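PDB 3UEB: putative uncharacterized protein, which is of unknown function, a member of the UPF0440 (DUF3194) family with an alpha-and-beta fold from the archaeon Thermococcus onnurineus. Local coordinates for residues S6-H12 and L64-L70; L23-E28 and M54-R58. One frame throughout, in Å; residues are numbered along the deposited sequence.

Contact 1: S6-H12 and L64-L70; sequences SGKRVIH and LEIEVYL
K8 reaches along its neighbour strand to E67. Its CB lies 4.2 Å from V68 O. CG then meets the ring of Y69 at the edge, near the ring plane, with CD1 3.9 Å away. The chain bends at chi2 and chi3, which turns CD and CE back toward E67 OE1. NZ ends 2.9 Å from E67 OE1 in a salt bridge. It comes from above the carboxylate plane, 50° out of it. V10, E67's direct partner across the strands and two residues on from K8, rests CG2 on E67 CG. A glutamine in place of E67 would probably leave the ammonium of K8 without its opposite charge.

The strands 6-12 and 64-70 are antiparallel. G7 with L70, R9 with V68 and I11 with I66 are hydrogen-bonded pairs, each closed by two N-H...O bonds. The straightest is V68 N to R9 O, 2.7 Å at 175°. Strand 63-71 is the middle strand of a three-stranded antiparallel sheet, and strand 49-56 flanks it on the other side. One face carries K8, V10, H12, E65, E67 and Y69. There the E65 carboxylate stacks on the H12 ring, their planes 23° apart, and OE1 sits over one ring face. The other face is turned to the helices. On it I11 and I66 lie side by side, with I11 CG1 a tight 3.5 Å from I66 CB. I11 also touches V88 and Y92 of helix 80-104, while I66 packs on I34 of helix 20-41.

Contact 2: L23-E28 and M54-R58; sequences LIEIGE and MRINR
I56 sets its CG2 branch against two side chains of helix 20-41. L23 CD2 and I24 CD1 each lie 4.0 Å from I56 CG2. The L23 and I56 side chains run antiparallel, each past the other's flank; that of I24 lies roughly perpendicular to I56. With chi1 of I56 at -75°, CG2 is anti to the backbone N, which turns it toward L23 and I24.

M54 fills the next part of the interface. Its chain bends at chi3 (78°), bringing the methyl round to the helix. CE lies 3.5 Å from E28 CA and 3.6 Å from E28 CG. SD rests against the backbone at G27, 3.7 Å from G27 C. The lack of a side chain at G27 is consistent with this close approach; a CB there would probably crowd both M54 SD and I56 CD1.

At the other end, L23 packs against the guanidinium of R58, with L23 CD1 3.8 Å from R58 NH2. The two side chains cross at a slant. The polar end of R58 is held by others: NE forms a salt bridge with D63, and NH1 donates to L18 O. No hydrogen bond joins the two segments, so the contact rests on packing.

This is a helix laid on the face of an antiparallel sheet. The axes of helix 23-28 and strand 54-56 approach to 8.8 Å and run nearly antiparallel, at 166°. I26 of the helix faces helix 80-104, while M54 and I56 also touch strand 63-71. Strand 49-56 pairs antiparallel with a strand of the second subunit, so the sheet continues across the dimer interface.

How the contacts relate
Contacts 1 and 2 lie about 14 Å apart, centre to centre, and meet through strand 63-71. Contact 1 pairs that strand with 6-14; contact 2 packs helix 20-41 on its other neighbour, 49-56. L64 is a direct bridge. Its CD1 lies 3.6 Å from I56 CD1, and its CD2 lies 3.6 Å from G27 CA. On the opposite face of the sheet, E65 OE2 makes a long, weak ion pair with R55 NH2 at 3.4 Å. R55 NE also forms a salt bridge with D49 of the second subunit, which ties this side to the dimer interface. With the function unknown, neither contact can be tied to an active site.

Contact 1: S6-H12 and L64-L70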
ATOM      1  N   SER A   6      11.960  11.270  11.844  1.00 27.40           N
ATOM      2  CA  SER A   6      10.845  10.431  11.412  1.00 27.11           C
ATOM      3  C   SER A   6       9.497  10.809  12.021  1.00 27.65           C
ATOM      4  O   SER A   6       9.414  11.451  13.073  1.00 26.81           O
ATOM      5  CB  SER A   6      11.125   8.969  11.741  1.00 25.44           C
ATOM      6  OG  SER A   6      10.873   8.730  13.111  1.00 24.70           O
ATOM      7  N   GLY A   7       8.441  10.383  11.344  1.00 27.70           N
ATOM      8  CA  GLY A   7       7.099  10.659  11.803  1.00 26.83           C
ATOM      9  C   GLY A   7       6.218   9.459  11.541  1.00 27.87           C
ATOM     10  O   GLY A   7       6.450   8.681  10.605  1.00 23.90           O
ATOM     11  N   LYS A   8       5.202   9.310  12.382  1.00 30.11           N
ATOM     12  CA  LYS A   8       4.261   8.211  12.279  1.00 30.67           C
ATOM     13  C   LYS A   8       2.858   8.799  12.327  1.00 31.32           C
ATOM     14  O   LYS A   8       2.615   9.798  13.011  1.00 30.30           O
ATOM     15  CB  LYS A   8       4.472   7.246  13.440  1.00 31.88           C
ATOM     16  CG  LYS A   8       4.648   5.799  13.017  1.00 37.71           C
ATOM     17  CD  LYS A   8       3.325   5.044  12.971  1.00 40.81           C
ATOM     18  CE  LYS A   8       2.773   4.825  14.376  1.00 43.03           C
ATOM     19  NZ  LYS A   8       1.594   3.910  14.384  1.00 43.67           N
ATOM     20  N   ARG A   9       1.937   8.178  11.600  1.00 29.98           N
ATOM     21  CA  ARG A   9       0.567   8.654  11.566  1.00 30.54           C
ATOM     22  C   ARG A   9      -0.391   7.512  11.251  1.00 29.83           C
ATOM     23  O   ARG A   9      -0.159   6.739  10.319  1.00 29.27           O
ATOM     24  CB  ARG A   9       0.437   9.749  10.507  1.00 32.78           C
ATOM     25  CG  ARG A   9      -0.902  10.439  10.485  1.00 37.71           C
ATOM     26  CD  ARG A   9      -1.195  11.102  11.819  1.00 42.50           C
ATOM     27  NE  ARG A   9      -2.310  12.038  11.714  1.00 45.79           N
ATOM     28  CZ  ARG A   9      -2.252  13.196  11.064  1.00 47.01           C
ATOM     29  NH1 ARG A   9      -3.320  13.984  11.016  1.00 49.03           N
ATOM     30  NH2 ARG A   9      -1.122  13.573  10.474  1.00 45.46           N
ATOM     31  N   VAL A  10      -1.458   7.405  12.038  1.00 27.40           N
ATOM     32  CA  VAL A  10      -2.462   6.365  11.829  1.00 25.53           C
ATOM     33  C   VAL A  10      -3.836   6.999  11.711  1.00 25.58           C
ATOM     34  O   VAL A  10      -4.272   7.714  12.614  1.00 25.44           O
ATOM     35  CB  VAL A  10      -2.502   5.367  12.999  1.00 24.72           C
ATOM     36  CG1 VAL A  10      -3.682   4.418  12.831  1.00 21.77           C
ATOM     37  CG2 VAL A  10      -1.206   4.590  13.061  1.00 21.71           C
ATOM     38  N   ILE A  11      -4.520   6.742  10.602  1.00 24.42           N
ATOM     39  CA  ILE A  11      -5.846   7.304  10.410  1.00 23.88           C
ATOM     40  C   ILE A  11      -6.892   6.214  10.192  1.00 24.80           C
ATOM     41  O   ILE A  11      -6.653   5.224   9.495  1.00 24.09           O
ATOM     42  CB  ILE A  11      -5.865   8.301   9.225  1.00 24.81           C
ATOM     43  CG1 ILE A  11      -5.632   7.571   7.905  1.00 25.30           C
ATOM     44  CG2 ILE A  11      -4.777   9.358   9.423  1.00 24.42           C
ATOM     45  CD1 ILE A  11      -5.616   8.491   6.694  1.00 26.29           C
ATOM     46  N   HIS A  12      -8.049   6.403  10.818  1.00 24.67           N
ATOM     47  CA  HIS A  12      -9.158   5.465  10.722  1.00 24.39           C
ATOM     48  C   HIS A  12     -10.260   6.086   9.886  1.00 22.68           C
ATOM     49  O   HIS A  12     -10.658   7.227  10.114  1.00 22.99           O
ATOM     50  CB  HIS A  12      -9.674   5.124  12.122  1.00 27.79           C
ATOM     51  CG  HIS A  12      -8.735   4.272  12.919  1.00 30.86           C
ATOM     52  ND1 HIS A  12      -8.991   3.898  14.221  1.00 33.47           N
ATOM     53  CD2 HIS A  12      -7.557   3.692  12.587  1.00 30.91           C
ATOM     54  CE1 HIS A  12      -8.013   3.121  14.655  1.00 34.19           C
ATOM     55  NE2 HIS A  12      -7.130   2.981  13.682  1.00 32.60           N
ATOM     56  N   LEU A  64     -11.523   1.215   6.816  1.00 22.31           N
ATOM     57  CA  LEU A  64     -10.191   1.412   6.297  1.00 20.86           C
ATOM     58  C   LEU A  64      -9.276   2.063   7.313  1.00 21.34           C
ATOM     59  O   LEU A  64      -9.673   2.970   8.047  1.00 20.40           O
ATOM     60  CB  LEU A  64     -10.256   2.273   5.030  1.00 19.70           C
ATOM     61  CG  LEU A  64      -8.939   2.708   4.377  1.00 19.36           C
ATOM     62  CD1 LEU A  64      -8.154   1.487   3.866  1.00 18.53           C
ATOM     63  CD2 LEU A  64      -9.257   3.647   3.229  1.00 17.62           C
ATOM     64  N   GLU A  65      -8.046   1.575   7.362  1.00 21.54           N
ATOM     65  CA  GLU A  65      -7.053   2.125   8.257  1.00 23.06           C
ATOM     66  C   GLU A  65      -5.813   2.361   7.420  1.00 22.37           C
ATOM     67  O   GLU A  65      -5.421   1.518   6.615  1.00 21.46           O
ATOM     68  CB  GLU A  65      -6.764   1.170   9.419  1.00 25.20           C
ATOM     69  CG  GLU A  65      -7.986   0.921  10.307  1.00 30.83           C
ATOM     70  CD  GLU A  65      -7.635   0.396  11.693  1.00 35.43           C
ATOM     71  OE1 GLU A  65      -8.562   0.222  12.517  1.00 36.07           O
ATOM     72  OE2 GLU A  65      -6.436   0.160  11.964  1.00 39.86           O
ATOM     73  N   ILE A  66      -5.220   3.536   7.582  1.00 22.20           N
ATOM     74  CA  ILE A  66      -4.025   3.882   6.829  1.00 22.16           C
ATOM     75  C   ILE A  66      -2.938   4.243   7.814  1.00 22.93           C
ATOM     76  O   ILE A  66      -3.148   5.053   8.714  1.00 22.07           O
ATOM     77  CB  ILE A  66      -4.263   5.088   5.913  1.00 21.70           C
ATOM     78  CG1 ILE A  66      -5.277   4.735   4.825  1.00 20.88           C
ATOM     79  CG2 ILE A  66      -2.946   5.548   5.317  1.00 23.38           C
ATOM     80  CD1 ILE A  66      -4.820   3.638   3.882  1.00 22.60           C
ATOM     81  N   GLU A  67      -1.773   3.639   7.645  1.00 23.60           N
ATOM     82  CA  GLU A  67      -0.671   3.919   8.535  1.00 24.75           C
ATOM     83  C   GLU A  67       0.497   4.450   7.725  1.00 23.43           C
ATOM     84  O   GLU A  67       0.915   3.833   6.744  1.00 22.34           O
ATOM     85  CB  GLU A  67      -0.282   2.650   9.286  1.00 27.64           C
ATOM     86  CG  GLU A  67       0.723   2.885  10.393  1.00 35.27           C
ATOM     87  CD  GLU A  67       0.726   1.759  11.410  1.00 40.59           C
ATOM     88  OE1 GLU A  67       1.579   1.797  12.326  1.00 44.05           O
ATOM     89  OE2 GLU A  67      -0.129   0.845  11.292  1.00 39.43           O
ATOM     90  N   VAL A  68       1.013   5.604   8.134  1.00 21.89           N
ATOM     91  CA  VAL A  68       2.133   6.225   7.440  1.00 22.26           C
ATOM     92  C   VAL A  68       3.359   6.317   8.339  1.00 21.98           C
ATOM     93  O   VAL A  68       3.254   6.687   9.512  1.00 23.41           O
ATOM     94  CB  VAL A  68       1.791   7.669   6.980  1.00 22.91           C
ATOM     95  CG1 VAL A  68       2.853   8.168   6.008  1.00 22.96           C
ATOM     96  CG2 VAL A  68       0.417   7.714   6.349  1.00 22.67           C
ATOM     97  N   TYR A  69       4.517   5.962   7.792  1.00 17.75           N
ATOM     98  CA  TYR A  69       5.769   6.061   8.523  1.00 17.36           C
ATOM     99  C   TYR A  69       6.762   6.669   7.543  1.00 17.38           C
ATOM    100  O   TYR A  69       6.915   6.188   6.422  1.00 16.15           O
ATOM    101  CB  TYR A  69       6.280   4.696   8.997  1.00 18.54           C
ATOM    102  CG  TYR A  69       7.670   4.781   9.604  1.00 19.41           C
ATOM    103  CD1 TYR A  69       7.860   5.256  10.901  1.00 20.67           C
ATOM    104  CD2 TYR A  69       8.801   4.458   8.853  1.00 18.29           C
ATOM    105  CE1 TYR A  69       9.140   5.408  11.432  1.00 20.54           C
ATOM    106  CE2 TYR A  69      10.083   4.610   9.376  1.00 18.53           C
ATOM    107  CZ  TYR A  69      10.245   5.084  10.664  1.00 21.33           C
ATOM    108  OH  TYR A  69      11.508   5.228  11.194  1.00 21.19           O
ATOM    109  N   LEU A  70       7.433   7.733   7.966  1.00 18.94           N
ATOM    110  CA  LEU A  70       8.382   8.413   7.097  1.00 19.75           C
ATOM    111  C   LEU A  70       9.629   8.785   7.860  1.00 19.85           C
ATOM    112  O   LEU A  70       9.555   9.291   8.977  1.00 19.29           O
ATOM    113  CB  LEU A  70       7.746   9.674   6.499  1.00 18.49           C
ATOM    114  CG  LEU A  70       8.636  10.558   5.619  1.00 20.31           C
ATOM    115  CD1 LEU A  70       9.276   9.715   4.512  1.00 22.08           C
ATOM    116  CD2 LEU A  70       7.798  11.681   5.012  1.00 18.84           C
TER

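Contact 2: L23-E28 and M54-R58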
ATOM      1  N   LEU A  23     -14.077  -0.173  -1.396  1.00 27.16           N
ATOM      2  CA  LEU A  23     -13.269   0.088  -0.215  1.00 27.80           C
ATOM      3  C   LEU A  23     -11.796  -0.123  -0.574  1.00 28.11           C
ATOM      4  O   LEU A  23     -10.925   0.644  -0.152  1.00 26.91           O
ATOM      5  CB  LEU A  23     -13.686  -0.863   0.907  1.00 28.41           C
ATOM      6  CG  LEU A  23     -13.611  -0.365   2.348  1.00 29.42           C
ATOM      7  CD1 LEU A  23     -14.417   0.933   2.497  1.00 31.16           C
ATOM      8  CD2 LEU A  23     -14.171  -1.438   3.263  1.00 27.03           C
ATOM      9  N   ILE A  24     -11.525  -1.172  -1.345  1.00 28.83           N
ATOM     10  CA  ILE A  24     -10.165  -1.487  -1.787  1.00 30.09           C
ATOM     11  C   ILE A  24      -9.668  -0.343  -2.669  1.00 30.39           C
ATOM     12  O   ILE A  24      -8.552   0.152  -2.501  1.00 30.01           O
ATOM     13  CB  ILE A  24     -10.127  -2.821  -2.607  1.00 31.39           C
ATOM     14  CG1 ILE A  24     -10.036  -4.020  -1.663  1.00 33.04           C
ATOM     15  CG2 ILE A  24      -8.948  -2.831  -3.575  1.00 29.91           C
ATOM     16  CD1 ILE A  24     -11.256  -4.222  -0.801  1.00 37.45           C
ATOM     17  N   GLU A  25     -10.511   0.069  -3.608  1.00 29.75           N
ATOM     18  CA  GLU A  25     -10.182   1.154  -4.523  1.00 30.71           C
ATOM     19  C   GLU A  25      -9.825   2.434  -3.756  1.00 29.30           C
ATOM     20  O   GLU A  25      -8.847   3.112  -4.076  1.00 26.99           O
ATOM     21  CB  GLU A  25     -11.374   1.427  -5.439  1.00 32.58           C
ATOM     22  CG  GLU A  25     -11.092   2.382  -6.578  1.00 35.05           C
ATOM     23  CD  GLU A  25     -12.371   2.877  -7.229  1.00 38.65           C
ATOM     24  OE1 GLU A  25     -13.302   2.064  -7.421  1.00 40.07           O
ATOM     25  OE2 GLU A  25     -12.446   4.081  -7.551  1.00 40.17           O
ATOM     26  N   ILE A  26     -10.630   2.765  -2.749  1.00 25.92           N
ATOM     27  CA  ILE A  26     -10.388   3.964  -1.960  1.00 24.56           C
ATOM     28  C   ILE A  26      -9.139   3.801  -1.101  1.00 24.09           C
ATOM     29  O   ILE A  26      -8.358   4.738  -0.946  1.00 25.26           O
ATOM     30  CB  ILE A  26     -11.596   4.293  -1.053  1.00 25.19           C
ATOM     31  CG1 ILE A  26     -12.795   4.683  -1.920  1.00 24.35           C
ATOM     32  CG2 ILE A  26     -11.237   5.427  -0.086  1.00 23.76           C
ATOM     33  CD1 ILE A  26     -12.556   5.914  -2.778  1.00 23.41           C
ATOM     34  N   GLY A  27      -8.956   2.609  -0.548  1.00 23.34           N
ATOM     35  CA  GLY A  27      -7.785   2.346   0.263  1.00 24.86           C
ATOM     36  C   GLY A  27      -6.549   2.594  -0.583  1.00 24.90           C
ATOM     37  O   GLY A  27      -5.582   3.206  -0.125  1.00 23.32           O
ATOM     38  N   GLU A  28      -6.584   2.121  -1.827  1.00 23.56           N
ATOM     39  CA  GLU A  28      -5.467   2.302  -2.743  1.00 23.42           C
ATOM     40  C   GLU A  28      -5.295   3.780  -3.100  1.00 22.51           C
ATOM     41  O   GLU A  28      -4.176   4.290  -3.144  1.00 22.06           O
ATOM     42  CB  GLU A  28      -5.692   1.486  -4.021  1.00 22.64           C
ATOM     43  CG  GLU A  28      -5.596  -0.017  -3.832  1.00 24.96           C
ATOM     44  CD  GLU A  28      -5.938  -0.793  -5.098  1.00 26.25           C
ATOM     45  OE1 GLU A  28      -5.821  -2.034  -5.086  1.00 27.74           O
ATOM     46  OE2 GLU A  28      -6.325  -0.164  -6.103  1.00 27.39           O
ATOM     47  N   MET A  54      -2.215  -0.011   4.129  1.00 23.28           N
ATOM     48  CA  MET A  54      -3.659   0.115   3.995  1.00 23.60           C
ATOM     49  C   MET A  54      -4.208  -1.179   4.585  1.00 24.73           C
ATOM     50  O   MET A  54      -3.708  -2.273   4.291  1.00 22.37           O
ATOM     51  CB  MET A  54      -4.112   0.277   2.535  1.00 23.32           C
ATOM     52  CG  MET A  54      -4.228  -1.007   1.718  1.00 24.98           C
ATOM     53  SD  MET A  54      -5.029  -0.706   0.133  1.00 19.84           S
ATOM     54  CE  MET A  54      -3.665  -0.001  -0.737  1.00 26.26           C
ATOM     55  N   ARG A  55      -5.208  -1.046   5.447  1.00 25.35           N
ATOM     56  CA  ARG A  55      -5.832  -2.196   6.078  1.00 28.19           C
ATOM     57  C   ARG A  55      -7.338  -2.146   5.832  1.00 28.40           C
ATOM     58  O   ARG A  55      -8.003  -1.190   6.224  1.00 27.60           O
ATOM     59  CB  ARG A  55      -5.561  -2.188   7.587  1.00 30.47           C
ATOM     60  CG  ARG A  55      -6.270  -3.310   8.343  1.00 35.22           C
ATOM     61  CD  ARG A  55      -6.184  -3.135   9.857  1.00 39.60           C
ATOM     62  NE  ARG A  55      -6.852  -4.223  10.571  1.00 42.52           N
ATOM     63  CZ  ARG A  55      -7.089  -4.233  11.882  1.00 44.61           C
ATOM     64  NH1 ARG A  55      -7.700  -5.272  12.441  1.00 44.49           N
ATOM     65  NH2 ARG A  55      -6.723  -3.202  12.636  1.00 43.90           N
ATOM     66  N   ILE A  56      -7.872  -3.168   5.169  1.00 28.79           N
ATOM     67  CA  ILE A  56      -9.305  -3.218   4.898  1.00 29.40           C
ATOM     68  C   ILE A  56      -9.934  -4.323   5.740  1.00 29.12           C
ATOM     69  O   ILE A  56      -9.567  -5.495   5.636  1.00 28.65           O
ATOM     70  CB  ILE A  56      -9.603  -3.469   3.392  1.00 30.47           C
ATOM     71  CG1 ILE A  56      -9.350  -2.191   2.575  1.00 30.95           C
ATOM     72  CG2 ILE A  56     -11.059  -3.887   3.205  1.00 29.78           C
ATOM     73  CD1 ILE A  56      -7.895  -1.819   2.415  1.00 31.79           C
ATOM     74  N   ASN A  57     -10.881  -3.938   6.586  1.00 28.96           N
ATOM     75  CA  ASN A  57     -11.550  -4.889   7.458  1.00 28.43           C
ATOM     76  C   ASN A  57     -12.874  -4.285   7.919  1.00 28.73           C
ATOM     77  O   ASN A  57     -12.950  -3.661   8.981  1.00 29.47           O
ATOM     78  CB  ASN A  57     -10.662  -5.192   8.669  1.00 25.31           C
ATOM     79  CG  ASN A  57     -11.209  -6.313   9.529  1.00 26.69           C
ATOM     80  OD1 ASN A  57     -12.428  -6.517   9.610  1.00 24.71           O
ATOM     81  ND2 ASN A  57     -10.312  -7.042  10.190  1.00 22.94           N
ATOM     82  N   ARG A  58     -13.915  -4.476   7.119  1.00 28.69           N
ATOM     83  CA  ARG A  58     -15.232  -3.940   7.438  1.00 30.24           C
ATOM     84  C   ARG A  58     -15.884  -4.522   8.695  1.00 30.60           C
ATOM     85  O   ARG A  58     -16.645  -3.841   9.374  1.00 29.18           O
ATOM     86  CB  ARG A  58     -16.170  -4.125   6.242  1.00 30.57           C
ATOM     87  CG  ARG A  58     -17.631  -3.810   6.557  1.00 33.76           C
ATOM     88  CD  ARG A  58     -18.377  -3.321   5.322  1.00 35.40           C
ATOM     89  NE  ARG A  58     -17.919  -1.999   4.897  1.00 35.43           N
ATOM     90  CZ  ARG A  58     -18.310  -1.402   3.775  1.00 38.62           C
ATOM     91  NH1 ARG A  58     -19.164  -2.011   2.959  1.00 38.03           N
ATOM     92  NH2 ARG A  58     -17.865  -0.187   3.475  1.00 36.48           N
TER